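Long-range contacts in nicotinamide-nucleotide adenylyltransferase NadR family / Ribosylnicotinamide kinase (Lactococcus lactis subsp. cremoris, PDB 6GYE), which binds nicotinamide riboside and probably phosphorylates it, and may also carry nicotinamide-nucleotide adenylyltransferase activity in NAD+ synthesis: residues I16-G21 against V119-G124; M186-T191 against E318-F323; P207-Y212 against V256-D261. All coordinates share one frame; numbering follows the deposited sequence.

Interaction 1 (I16-G21 against V119-G124); sequences IGIYFG and VTFYVG
Ile18 and Phe121 lie side by side, pointing the same way from adjacent strands of a five-stranded parallel sheet. Its strand order, 3-2-1-4-5, is that of a Rossmann-like fold, consistent with a nucleotidyltransferase domain. Ile18 CG2 comes obliquely to the Phe121 ring, 3.7 Å from CD1. The other branch runs back along the strand: with CG1 anti to the carbonyl carbon (chi1 -76°), Ile18 CD1 reaches Val119 CG1 at 3.6 Å. Phe20 meets Phe121 edge to edge, with Phe20 CE2 3.8 Å from Phe121 CD1, so the two rings do not stack. Helix 95-110 covers Ile18, Phe20 and Phe121 with Leu104 and Ile108.

Tyr122 stands on the other face of the sheet. Its ring leans back across the neighbouring strand and turns an edge to the bare backbone of Gly17. Tyr122 CE2 is 3.9 Å from Gly17 CA, in the ring plane. Thr120 CG2 lies over one face of the same ring, offset toward the rim. The Tyr122 hydroxyl is hydrogen-bonded to Asn41.

The backbones are joined by three bonds. Thr120 N gives to Ile16 O at 3.0 Å, Ile18 N to Thr120 O at 2.9 Å, and Tyr122 N to Ile18 O at 3.0 Å. The last is nearly straight, at 171°. Beyond it Phe20 still lies close to the partner strand: its CD2 lies 3.5 Å from Tyr122 O, which sits at the ring edge and in its plane.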
loop_
_atom_site.group_PDB
_atom_site.type_symbol
_atom_site.label_atom_id
_atom_site.label_comp_id
_atom_site.label_asym_id
_atom_site.label_seq_id
_atom_site.Cartn_x
_atom_site.Cartn_y
_atom_site.Cartn_z
ATOM N N ILE A 16 -26.659 7.733 18.995
ATOM C CA ILE A 16 -25.736 7.001 18.135
ATOM C C ILE A 16 -25.817 7.571 16.725
ATOM O O ILE A 16 -26.916 7.718 16.173
ATOM C CB ILE A 16 -26.058 5.496 18.112
ATOM C CG1 ILE A 16 -26.102 4.904 19.537
ATOM C CG2 ILE A 16 -25.111 4.784 17.162
ATOM C CD1 ILE A 16 -24.839 5.083 20.360
ATOM N N GLY A 17 -24.661 7.866 16.135
ATOM C CA GLY A 17 -24.574 8.303 14.749
ATOM C C GLY A 17 -24.062 7.177 13.866
ATOM O O GLY A 17 -23.164 6.430 14.259
ATOM N N ILE A 18 -24.633 7.067 12.675
ATOM C CA ILE A 18 -24.261 6.044 11.705
ATOM C C ILE A 18 -23.656 6.767 10.514
ATOM O O ILE A 18 -24.325 7.589 9.867
ATOM C CB ILE A 18 -25.457 5.171 11.276
ATOM C CG1 ILE A 18 -25.872 4.130 12.326
ATOM C CG2 ILE A 18 -25.083 4.344 10.068
ATOM C CD1 ILE A 18 -25.941 4.544 13.747
ATOM N N TYR A 19 -22.395 6.464 10.219
ATOM C CA TYR A 19 -21.658 7.137 9.155
ATOM C C TYR A 19 -21.234 6.093 8.139
ATOM O O TYR A 19 -20.631 5.081 8.509
ATOM C CB TYR A 19 -20.442 7.894 9.709
ATOM C CG TYR A 19 -19.700 8.724 8.690
ATOM C CD1 TYR A 19 -18.721 8.163 7.879
ATOM C CD2 TYR A 19 -19.969 10.072 8.547
ATOM C CE1 TYR A 19 -18.054 8.931 6.944
ATOM C CE2 TYR A 19 -19.314 10.832 7.630
ATOM C CZ TYR A 19 -18.362 10.268 6.820
ATOM O OH TYR A 19 -17.705 11.070 5.894
ATOM N N PHE A 20 -21.579 6.329 6.873
ATOM C CA PHE A 20 -21.367 5.393 5.778
ATOM C C PHE A 20 -20.187 5.797 4.916
ATOM O O PHE A 20 -19.877 6.983 4.775
ATOM C CB PHE A 20 -22.581 5.328 4.854
ATOM C CG PHE A 20 -23.799 4.751 5.469
ATOM C CD1 PHE A 20 -24.022 3.392 5.427
ATOM C CD2 PHE A 20 -24.758 5.568 6.033
ATOM C CE1 PHE A 20 -25.179 2.852 5.957
ATOM C CE2 PHE A 20 -25.923 5.033 6.573
ATOM C CZ PHE A 20 -26.131 3.680 6.529
ATOM N N GLY A 21 -19.571 4.801 4.291
ATOM C CA GLY A 21 -18.602 5.069 3.239
ATOM C C GLY A 21 -18.136 3.769 2.624
ATOM O O GLY A 21 -18.338 2.689 3.186
ATOM N N VAL A 119 -31.100 7.310 17.047
ATOM C CA VAL A 119 -30.141 7.038 15.989
ATOM C C VAL A 119 -30.325 8.034 14.854
ATOM O O VAL A 119 -31.458 8.331 14.447
ATOM C CB VAL A 119 -30.293 5.595 15.479
ATOM C CG1 VAL A 119 -29.359 5.357 14.308
ATOM C CG2 VAL A 119 -29.990 4.619 16.592
ATOM N N THR A 120 -29.204 8.546 14.340
ATOM C CA THR A 120 -29.176 9.443 13.191
ATOM C C THR A 120 -28.315 8.835 12.086
ATOM O O THR A 120 -27.144 8.524 12.310
ATOM C CB THR A 120 -28.652 10.828 13.582
ATOM O OG1 THR A 120 -29.437 11.347 14.656
ATOM C CG2 THR A 120 -28.710 11.791 12.403
ATOM N N PHE A 121 -28.897 8.669 10.901
ATOM C CA PHE A 121 -28.170 8.251 9.707
ATOM C C PHE A 121 -27.640 9.475 8.955
ATOM O O PHE A 121 -28.413 10.370 8.605
ATOM C CB PHE A 121 -29.092 7.442 8.788
ATOM C CG PHE A 121 -29.469 6.085 9.322
ATOM C CD1 PHE A 121 -28.596 5.016 9.216
ATOM C CD2 PHE A 121 -30.702 5.879 9.918
ATOM C CE1 PHE A 121 -28.942 3.774 9.702
ATOM C CE2 PHE A 121 -31.060 4.625 10.410
ATOM C CZ PHE A 121 -30.187 3.579 10.298
ATOM N N TYR A 122 -26.334 9.508 8.687
ATOM C CA TYR A 122 -25.734 10.548 7.847
ATOM C C TYR A 122 -25.597 9.984 6.437
ATOM O O TYR A 122 -24.783 9.092 6.197
ATOM C CB TYR A 122 -24.394 11.022 8.420
ATOM C CG TYR A 122 -24.571 11.581 9.826
ATOM C CD1 TYR A 122 -24.892 12.925 10.036
ATOM C CD2 TYR A 122 -24.479 10.749 10.946
ATOM C CE1 TYR A 122 -25.097 13.430 11.321
ATOM C CE2 TYR A 122 -24.678 11.248 12.230
ATOM C CZ TYR A 122 -24.984 12.587 12.415
ATOM O OH TYR A 122 -25.188 13.063 13.697
ATOM N N VAL A 123 -26.388 10.521 5.508
ATOM C CA VAL A 123 -26.615 9.945 4.187
ATOM C C VAL A 123 -26.308 10.984 3.121
ATOM O O VAL A 123 -26.691 12.150 3.255
ATOM C CB VAL A 123 -28.068 9.440 4.053
ATOM C CG1 VAL A 123 -28.396 9.082 2.619
ATOM C CG2 VAL A 123 -28.272 8.240 4.952
ATOM N N GLY A 124 -25.641 10.557 2.049
ATOM C CA GLY A 124 -25.172 11.483 1.034
ATOM C C GLY A 124 -25.882 11.518 -0.308
ATOM O O GLY A 124 -25.554 12.366 -1.140
HETATM O O HOH W 1 -22.372 8.952 5.859
#

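Interaction 2 (M186-T191 against E318-F323); sequences MGSAST and ESRHEF. With SO4 (sulfate ion), chain F.
Thr191 OG1 gives a 2.8 Å hydrogen bond to Ser188 O, and the two residues it links are those whose side chains meet Arg320. The hydroxyl stands above the carbonyl plane of Ser188 rather than on a lone pair. It closes the turn of a loop that fits the P-loop (Walker A) pattern. With OG1 between the backbone N and the carbonyl carbon (chi1 53°), the methyl branch of Thr191 is left to face the helix.

That methyl sits over the centre of the Arg320 guanidinium, with Thr191 CG2 3.8 Å from Arg320 CZ. The two side chains come from opposite directions. Arg320 gets there by bending at chi2 and chi3. The bend lays its CD against Ser188 CB at 3.6 Å. Its nitrogens pass near the carbonyls of Ala189 and Ser190 without hydrogen-bonding to them. The grip here is packing, not charge pairing.

The Phe323 ring offers a face to Ser188 CA, a CH-pi contact of 4.2 Å to the centroid, 20° off the normal. Gly187 C lies 3.5 Å from Phe323 CE1, obliquely to the ring.

The loop's backbone amides turn to a sulfate, which accepts bonds from Ser190 N and Thr191 N, each 2.9 Å long, to O2 and O4 respectively. Gly192 N, Lys193 N and Thr194 OG1 bind it too. It probably marks where a nucleotide phosphate would sit.

Strand 181-187 leads into this loop between strands 255-259 and 296-300. Helix 320-333 begins beside it, and Phe323 also packs on Val267 and Tyr268 of helix 262-272.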
loop_
_atom_site.group_PDB
_atom_site.type_symbol
_atom_site.label_atom_id
_atom_site.label_comp_id
_atom_site.label_asym_id
_atom_site.label_seq_id
_atom_site.Cartn_x
_atom_site.Cartn_y
_atom_site.Cartn_z
ATOM N N MET A 186 18.881 -2.160 -9.193
ATOM C CA MET A 186 19.467 -3.492 -9.303
ATOM C C MET A 186 20.794 -3.419 -10.055
ATOM O O MET A 186 20.945 -2.633 -10.997
ATOM C CB MET A 186 18.506 -4.464 -10.031
ATOM C CG MET A 186 17.125 -4.626 -9.376
ATOM S SD MET A 186 16.143 -5.911 -10.209
ATOM C CE MET A 186 14.592 -5.802 -9.298
ATOM N N GLY A 187 21.750 -4.241 -9.649
ATOM C CA GLY A 187 23.047 -4.244 -10.298
ATOM C C GLY A 187 24.038 -5.066 -9.510
ATOM O O GLY A 187 23.790 -5.463 -8.366
ATOM N N SER A 188 25.180 -5.319 -10.147
ATOM C CA SER A 188 26.270 -6.047 -9.505
ATOM C C SER A 188 26.837 -5.233 -8.345
ATOM O O SER A 188 26.566 -4.041 -8.192
ATOM C CB SER A 188 27.400 -6.323 -10.495
ATOM O OG SER A 188 26.914 -6.826 -11.726
ATOM N N ALA A 189 27.671 -5.883 -7.545
ATOM C CA ALA A 189 28.381 -5.179 -6.487
ATOM C C ALA A 189 29.437 -4.241 -7.069
ATOM O O ALA A 189 30.030 -4.511 -8.121
ATOM C CB ALA A 189 29.039 -6.173 -5.542
ATOM N N SER A 190 29.648 -3.116 -6.376
ATOM C CA SER A 190 30.682 -2.126 -6.707
ATOM C C SER A 190 30.419 -1.442 -8.044
ATOM O O SER A 190 31.356 -1.143 -8.785
ATOM C CB SER A 190 32.086 -2.745 -6.718
ATOM O OG SER A 190 32.388 -3.403 -5.502
ATOM N N THR A 191 29.151 -1.195 -8.372
ATOM C CA THR A 191 28.827 -0.436 -9.576
ATOM C C THR A 191 28.197 0.913 -9.258
ATOM O O THR A 191 27.750 1.604 -10.179
ATOM C CB THR A 191 27.915 -1.236 -10.516
ATOM O OG1 THR A 191 26.759 -1.707 -9.813
ATOM C CG2 THR A 191 28.663 -2.432 -11.069
ATOM N N GLU A 318 33.711 -9.925 -9.598
ATOM C CA GLU A 318 34.095 -10.512 -10.877
ATOM C C GLU A 318 32.897 -11.185 -11.551
ATOM O O GLU A 318 31.924 -11.573 -10.898
ATOM C CB GLU A 318 35.246 -11.509 -10.683
ATOM C CG GLU A 318 35.831 -12.118 -11.970
ATOM C CD GLU A 318 36.327 -11.083 -12.980
ATOM O OE1 GLU A 318 36.559 -9.914 -12.607
ATOM O OE2 GLU A 318 36.488 -11.450 -14.162
ATOM N N SER A 319 32.978 -11.302 -12.884
ATOM C CA SER A 319 31.891 -11.841 -13.705
ATOM C C SER A 319 30.651 -10.956 -13.594
ATOM O O SER A 319 29.549 -11.413 -13.276
ATOM C CB SER A 319 31.576 -13.292 -13.338
ATOM O OG SER A 319 30.811 -13.352 -12.147
ATOM N N ARG A 320 30.853 -9.660 -13.820
ATOM C CA ARG A 320 29.725 -8.744 -13.878
ATOM C C ARG A 320 28.781 -9.114 -15.010
ATOM O O ARG A 320 27.561 -9.138 -14.824
ATOM C CB ARG A 320 30.224 -7.315 -14.055
ATOM C CG ARG A 320 31.263 -6.894 -13.054
ATOM C CD ARG A 320 30.653 -6.058 -11.957
ATOM N NE ARG A 320 31.606 -5.081 -11.441
ATOM C CZ ARG A 320 31.968 -3.973 -12.087
ATOM N NH1 ARG A 320 31.461 -3.693 -13.286
ATOM N NH2 ARG A 320 32.842 -3.143 -11.532
ATOM N N HIS A 321 29.328 -9.411 -16.191
ATOM C CA HIS A 321 28.478 -9.750 -17.327
ATOM C C HIS A 321 27.697 -11.028 -17.073
ATOM O O HIS A 321 26.559 -11.160 -17.536
ATOM C CB HIS A 321 29.320 -9.863 -18.597
ATOM C CG HIS A 321 29.968 -8.574 -18.995
ATOM N ND1 HIS A 321 31.071 -8.065 -18.342
ATOM C CD2 HIS A 321 29.650 -7.674 -19.955
ATOM C CE1 HIS A 321 31.415 -6.915 -18.895
ATOM N NE2 HIS A 321 30.570 -6.656 -19.876
ATOM N N GLU A 322 28.284 -11.965 -16.329
ATOM C CA GLU A 322 27.553 -13.146 -15.887
ATOM C C GLU A 322 26.341 -12.751 -15.037
ATOM O O GLU A 322 25.219 -13.213 -15.278
ATOM C CB GLU A 322 28.516 -14.055 -15.115
ATOM C CG GLU A 322 28.327 -15.558 -15.268
ATOM C CD GLU A 322 29.512 -16.349 -14.701
ATOM O OE1 GLU A 322 29.354 -17.027 -13.661
ATOM O OE2 GLU A 322 30.618 -16.260 -15.278
ATOM N N PHE A 323 26.546 -11.874 -14.045
ATOM C CA PHE A 323 25.431 -11.413 -13.218
ATOM C C PHE A 323 24.375 -10.697 -14.054
ATOM O O PHE A 323 23.170 -10.879 -13.846
ATOM C CB PHE A 323 25.942 -10.484 -12.118
ATOM C CG PHE A 323 24.858 -9.854 -11.295
ATOM C CD1 PHE A 323 24.225 -8.690 -11.715
ATOM C CD2 PHE A 323 24.476 -10.419 -10.090
ATOM C CE1 PHE A 323 23.216 -8.104 -10.952
ATOM C CE2 PHE A 323 23.476 -9.849 -9.320
ATOM C CZ PHE A 323 22.841 -8.686 -9.753
HETATM S S SO4 F . 27.532 -0.620 -4.933
HETATM O O1 SO4 F . 28.571 0.414 -4.987
HETATM O O2 SO4 F . 28.035 -1.844 -4.323
HETATM O O3 SO4 F . 26.405 -0.206 -4.108
HETATM O O4 SO4 F . 27.129 -0.880 -6.307
#

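Interaction 3 (P207-Y212 against V256-D261); sequences PFSEEY and VFLDTD. With NNR (Nicotinamide riboside), chain I.
Asp259 points its CB at the backbone of the facing loop, 3.4 Å from Ser209 O. Its CG comes next, 4.0 Å from Glu211 CB. At the tip the oxygens divide their work. OD2 is hydrogen-bonded to Thr194 OG1 and has two waters near it that also reach Glu210 OE1. Glu210 OE2 forms a salt bridge with Arg198. Asp259 OD1 forms one with Lys193. The carboxylate is held against the probable Walker A motif.

Ser209 OG accepts a bond from Asp259 N at 3.0 Å and is also bonded to Asn243 OD1. With chi1 at 68°, OG lies between its own backbone N and carbonyl carbon, facing the strand. Replacing Ser209 by an alanine removes OG and is likely to leave Asp259 N and Asn243 OD1 without the hydroxyl they share.

Earlier in the pair, Phe257 N gives to Pro207 O at 3.1 Å and Ser209 N to Phe257 O at 3.0 Å, a single bridge. Leu258 CD1 instead touches nicotinamide riboside, 3.3 Å from its N7.

Strand 255-259 is outermost in its parallel sheet, with strand 181-187 on one side and the 207-212 loop along its other edge, packed against helices 193-203 (Phe208) and 229-247 (Pro207).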
loop_
_atom_site.group_PDB
_atom_site.type_symbol
_atom_site.label_atom_id
_atom_site.label_comp_id
_atom_site.label_asym_id
_atom_site.label_seq_id
_atom_site.Cartn_x
_atom_site.Cartn_y
_atom_site.Cartn_z
ATOM N N PRO A 207 12.421 8.514 1.198
ATOM C CA PRO A 207 13.185 7.535 1.964
ATOM C C PRO A 207 13.776 6.503 1.016
ATOM O O PRO A 207 13.328 6.333 -0.117
ATOM C CB PRO A 207 12.142 6.905 2.906
ATOM C CG PRO A 207 10.870 7.091 2.240
ATOM C CD PRO A 207 10.970 8.312 1.354
ATOM N N PHE A 208 14.803 5.815 1.500
ATOM C CA PHE A 208 15.442 4.761 0.730
ATOM C C PHE A 208 15.897 3.663 1.682
ATOM O O PHE A 208 16.133 3.910 2.858
ATOM C CB PHE A 208 16.635 5.301 -0.070
ATOM C CG PHE A 208 17.710 5.914 0.787
ATOM C CD1 PHE A 208 17.673 7.263 1.114
ATOM C CD2 PHE A 208 18.752 5.140 1.271
ATOM C CE1 PHE A 208 18.670 7.826 1.908
ATOM C CE2 PHE A 208 19.746 5.696 2.075
ATOM C CZ PHE A 208 19.709 7.033 2.391
ATOM N N SER A 209 16.019 2.451 1.169
ATOM C CA SER A 209 16.585 1.359 1.939
ATOM C C SER A 209 18.061 1.186 1.594
ATOM O O SER A 209 18.553 1.694 0.583
ATOM C CB SER A 209 15.825 0.062 1.660
ATOM O OG SER A 209 16.066 -0.336 0.326
ATOM N N GLU A 210 18.749 0.406 2.420
ATOM C CA GLU A 210 20.134 0.026 2.179
ATOM C C GLU A 210 20.170 -1.409 1.682
ATOM O O GLU A 210 19.180 -2.145 1.757
ATOM C CB GLU A 210 20.990 0.144 3.451
ATOM C CG GLU A 210 21.097 1.528 4.089
ATOM C CD GLU A 210 21.978 2.509 3.312
ATOM O OE1 GLU A 210 22.519 2.144 2.244
ATOM O OE2 GLU A 210 22.132 3.660 3.782
ATOM N N GLU A 211 21.319 -1.801 1.143
ATOM C CA GLU A 211 21.500 -3.180 0.698
ATOM C C GLU A 211 21.727 -4.056 1.929
ATOM O O GLU A 211 22.765 -3.956 2.591
ATOM C CB GLU A 211 22.655 -3.300 -0.294
ATOM C CG GLU A 211 22.722 -4.705 -0.908
ATOM C CD GLU A 211 23.892 -4.904 -1.862
ATOM O OE1 GLU A 211 23.717 -5.574 -2.914
ATOM O OE2 GLU A 211 24.991 -4.413 -1.541
ATOM N N TYR A 212 20.769 -4.931 2.231
ATOM C CA TYR A 212 20.850 -5.692 3.472
ATOM C C TYR A 212 22.085 -6.591 3.484
ATOM O O TYR A 212 22.716 -6.776 4.533
ATOM C CB TYR A 212 19.560 -6.508 3.666
ATOM C CG TYR A 212 19.569 -7.393 4.904
ATOM C CD1 TYR A 212 19.315 -6.857 6.160
ATOM C CD2 TYR A 212 19.878 -8.756 4.824
ATOM C CE1 TYR A 212 19.341 -7.644 7.303
ATOM C CE2 TYR A 212 19.903 -9.561 5.974
ATOM C CZ TYR A 212 19.637 -8.991 7.213
ATOM O OH TYR A 212 19.662 -9.746 8.372
ATOM N N VAL A 256 9.282 5.768 -2.789
ATOM C CA VAL A 256 10.410 5.212 -2.041
ATOM C C VAL A 256 11.392 4.531 -2.991
ATOM O O VAL A 256 11.022 4.038 -4.060
ATOM C CB VAL A 256 9.973 4.228 -0.929
ATOM C CG1 VAL A 256 8.839 4.828 -0.112
ATOM C CG2 VAL A 256 9.576 2.912 -1.514
ATOM N N PHE A 257 12.658 4.511 -2.589
ATOM C CA PHE A 257 13.734 3.925 -3.378
ATOM C C PHE A 257 14.303 2.724 -2.639
ATOM O O PHE A 257 14.577 2.803 -1.438
ATOM C CB PHE A 257 14.829 4.950 -3.670
ATOM C CG PHE A 257 14.394 6.033 -4.611
ATOM C CD1 PHE A 257 13.696 7.151 -4.145
ATOM C CD2 PHE A 257 14.668 5.931 -5.964
ATOM C CE1 PHE A 257 13.273 8.155 -5.017
ATOM C CE2 PHE A 257 14.261 6.939 -6.855
ATOM C CZ PHE A 257 13.558 8.055 -6.373
ATOM N N LEU A 258 14.440 1.609 -3.345
ATOM C CA LEU A 258 14.887 0.359 -2.749
ATOM C C LEU A 258 16.228 -0.052 -3.342
ATOM O O LEU A 258 16.369 -0.135 -4.566
ATOM C CB LEU A 258 13.848 -0.745 -2.969
ATOM C CG LEU A 258 12.451 -0.464 -2.414
ATOM C CD1 LEU A 258 11.574 -1.701 -2.628
ATOM C CD2 LEU A 258 12.502 -0.059 -0.913
ATOM N N ASP A 259 17.192 -0.358 -2.470
ATOM C CA ASP A 259 18.521 -0.817 -2.883
ATOM C C ASP A 259 18.496 -2.344 -2.936
ATOM O O ASP A 259 18.761 -3.034 -1.937
ATOM C CB ASP A 259 19.593 -0.301 -1.926
ATOM C CG ASP A 259 21.002 -0.407 -2.515
ATOM O OD1 ASP A 259 21.151 -1.073 -3.562
ATOM O OD2 ASP A 259 21.950 0.196 -1.955
ATOM N N THR A 260 18.167 -2.872 -4.121
ATOM C CA THR A 260 18.057 -4.304 -4.435
ATOM C C THR A 260 16.863 -4.969 -3.752
ATOM O O THR A 260 16.179 -4.364 -2.919
ATOM C CB THR A 260 19.350 -5.091 -4.101
ATOM O OG1 THR A 260 19.444 -5.348 -2.700
ATOM C CG2 THR A 260 20.589 -4.357 -4.551
ATOM N N ASP A 261 16.601 -6.218 -4.117
ATOM C CA ASP A 261 15.389 -6.923 -3.714
ATOM C C ASP A 261 15.662 -8.430 -3.799
ATOM O O ASP A 261 16.812 -8.848 -3.970
ATOM C CB ASP A 261 14.229 -6.521 -4.625
ATOM C CG ASP A 261 14.324 -7.193 -5.972
ATOM O OD1 ASP A 261 15.460 -7.377 -6.478
ATOM O OD2 ASP A 261 13.272 -7.591 -6.497
HETATM O O2R NNR I . 5.509 -3.995 3.495
HETATM C C2R NNR I . 4.841 -4.046 2.228
HETATM C C3R NNR I . 3.403 -4.538 2.338
HETATM O O3R NNR I . 3.027 -4.856 3.684
HETATM C C4R NNR I . 3.316 -5.785 1.472
HETATM C C5R NNR I . 2.283 -5.617 0.365
HETATM O O5R NNR I . 2.265 -6.794 -0.451
HETATM O O4R NNR I . 4.605 -6.014 0.897
HETATM C C1R NNR I . 5.554 -5.027 1.309
HETATM N N1 NNR I . 6.072 -4.319 0.138
HETATM C C2 NNR I . 7.280 -4.638 -0.347
HETATM C C6 NNR I . 5.333 -3.359 -0.435
HETATM C C5 NNR I . 5.801 -2.670 -1.548
HETATM C C4 NNR I . 7.049 -2.983 -2.069
HETATM C C3 NNR I . 7.795 -3.981 -1.458
HETATM C C7 NNR I . 9.147 -4.347 -1.992
HETATM O O7 NNR I . 9.963 -4.869 -1.249
HETATM N N7 NNR I . 9.424 -4.091 -3.270
HETATM O O HOH W 2 21.271 2.397 -0.205
HETATM O O HOH W 3 23.350 0.097 0.848
#

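In the fold
From the N terminus, interaction 1 closes first, joining strands 15-21 and 118-123 in the five-stranded sheet. Its loop is complete before the other two open. Interaction 2 opens at the C-terminal part of strand 181-187 and the loop after it, and closes at helix 320-333. Interaction 3 opens and closes within that span, bringing the 207-212 loop to strand 255-259. Strands 181-187 and 255-259 are neighbours in the four-stranded sheet, and all four segments of these contacts lie in the AAA (P-loop NTPase) family region. Their centres lie about 17 Å apart, and Met186 touches Asp261. Interaction 1 lies on the opposite side of the chain's centre, its centre about 44 Å from that of interaction 3.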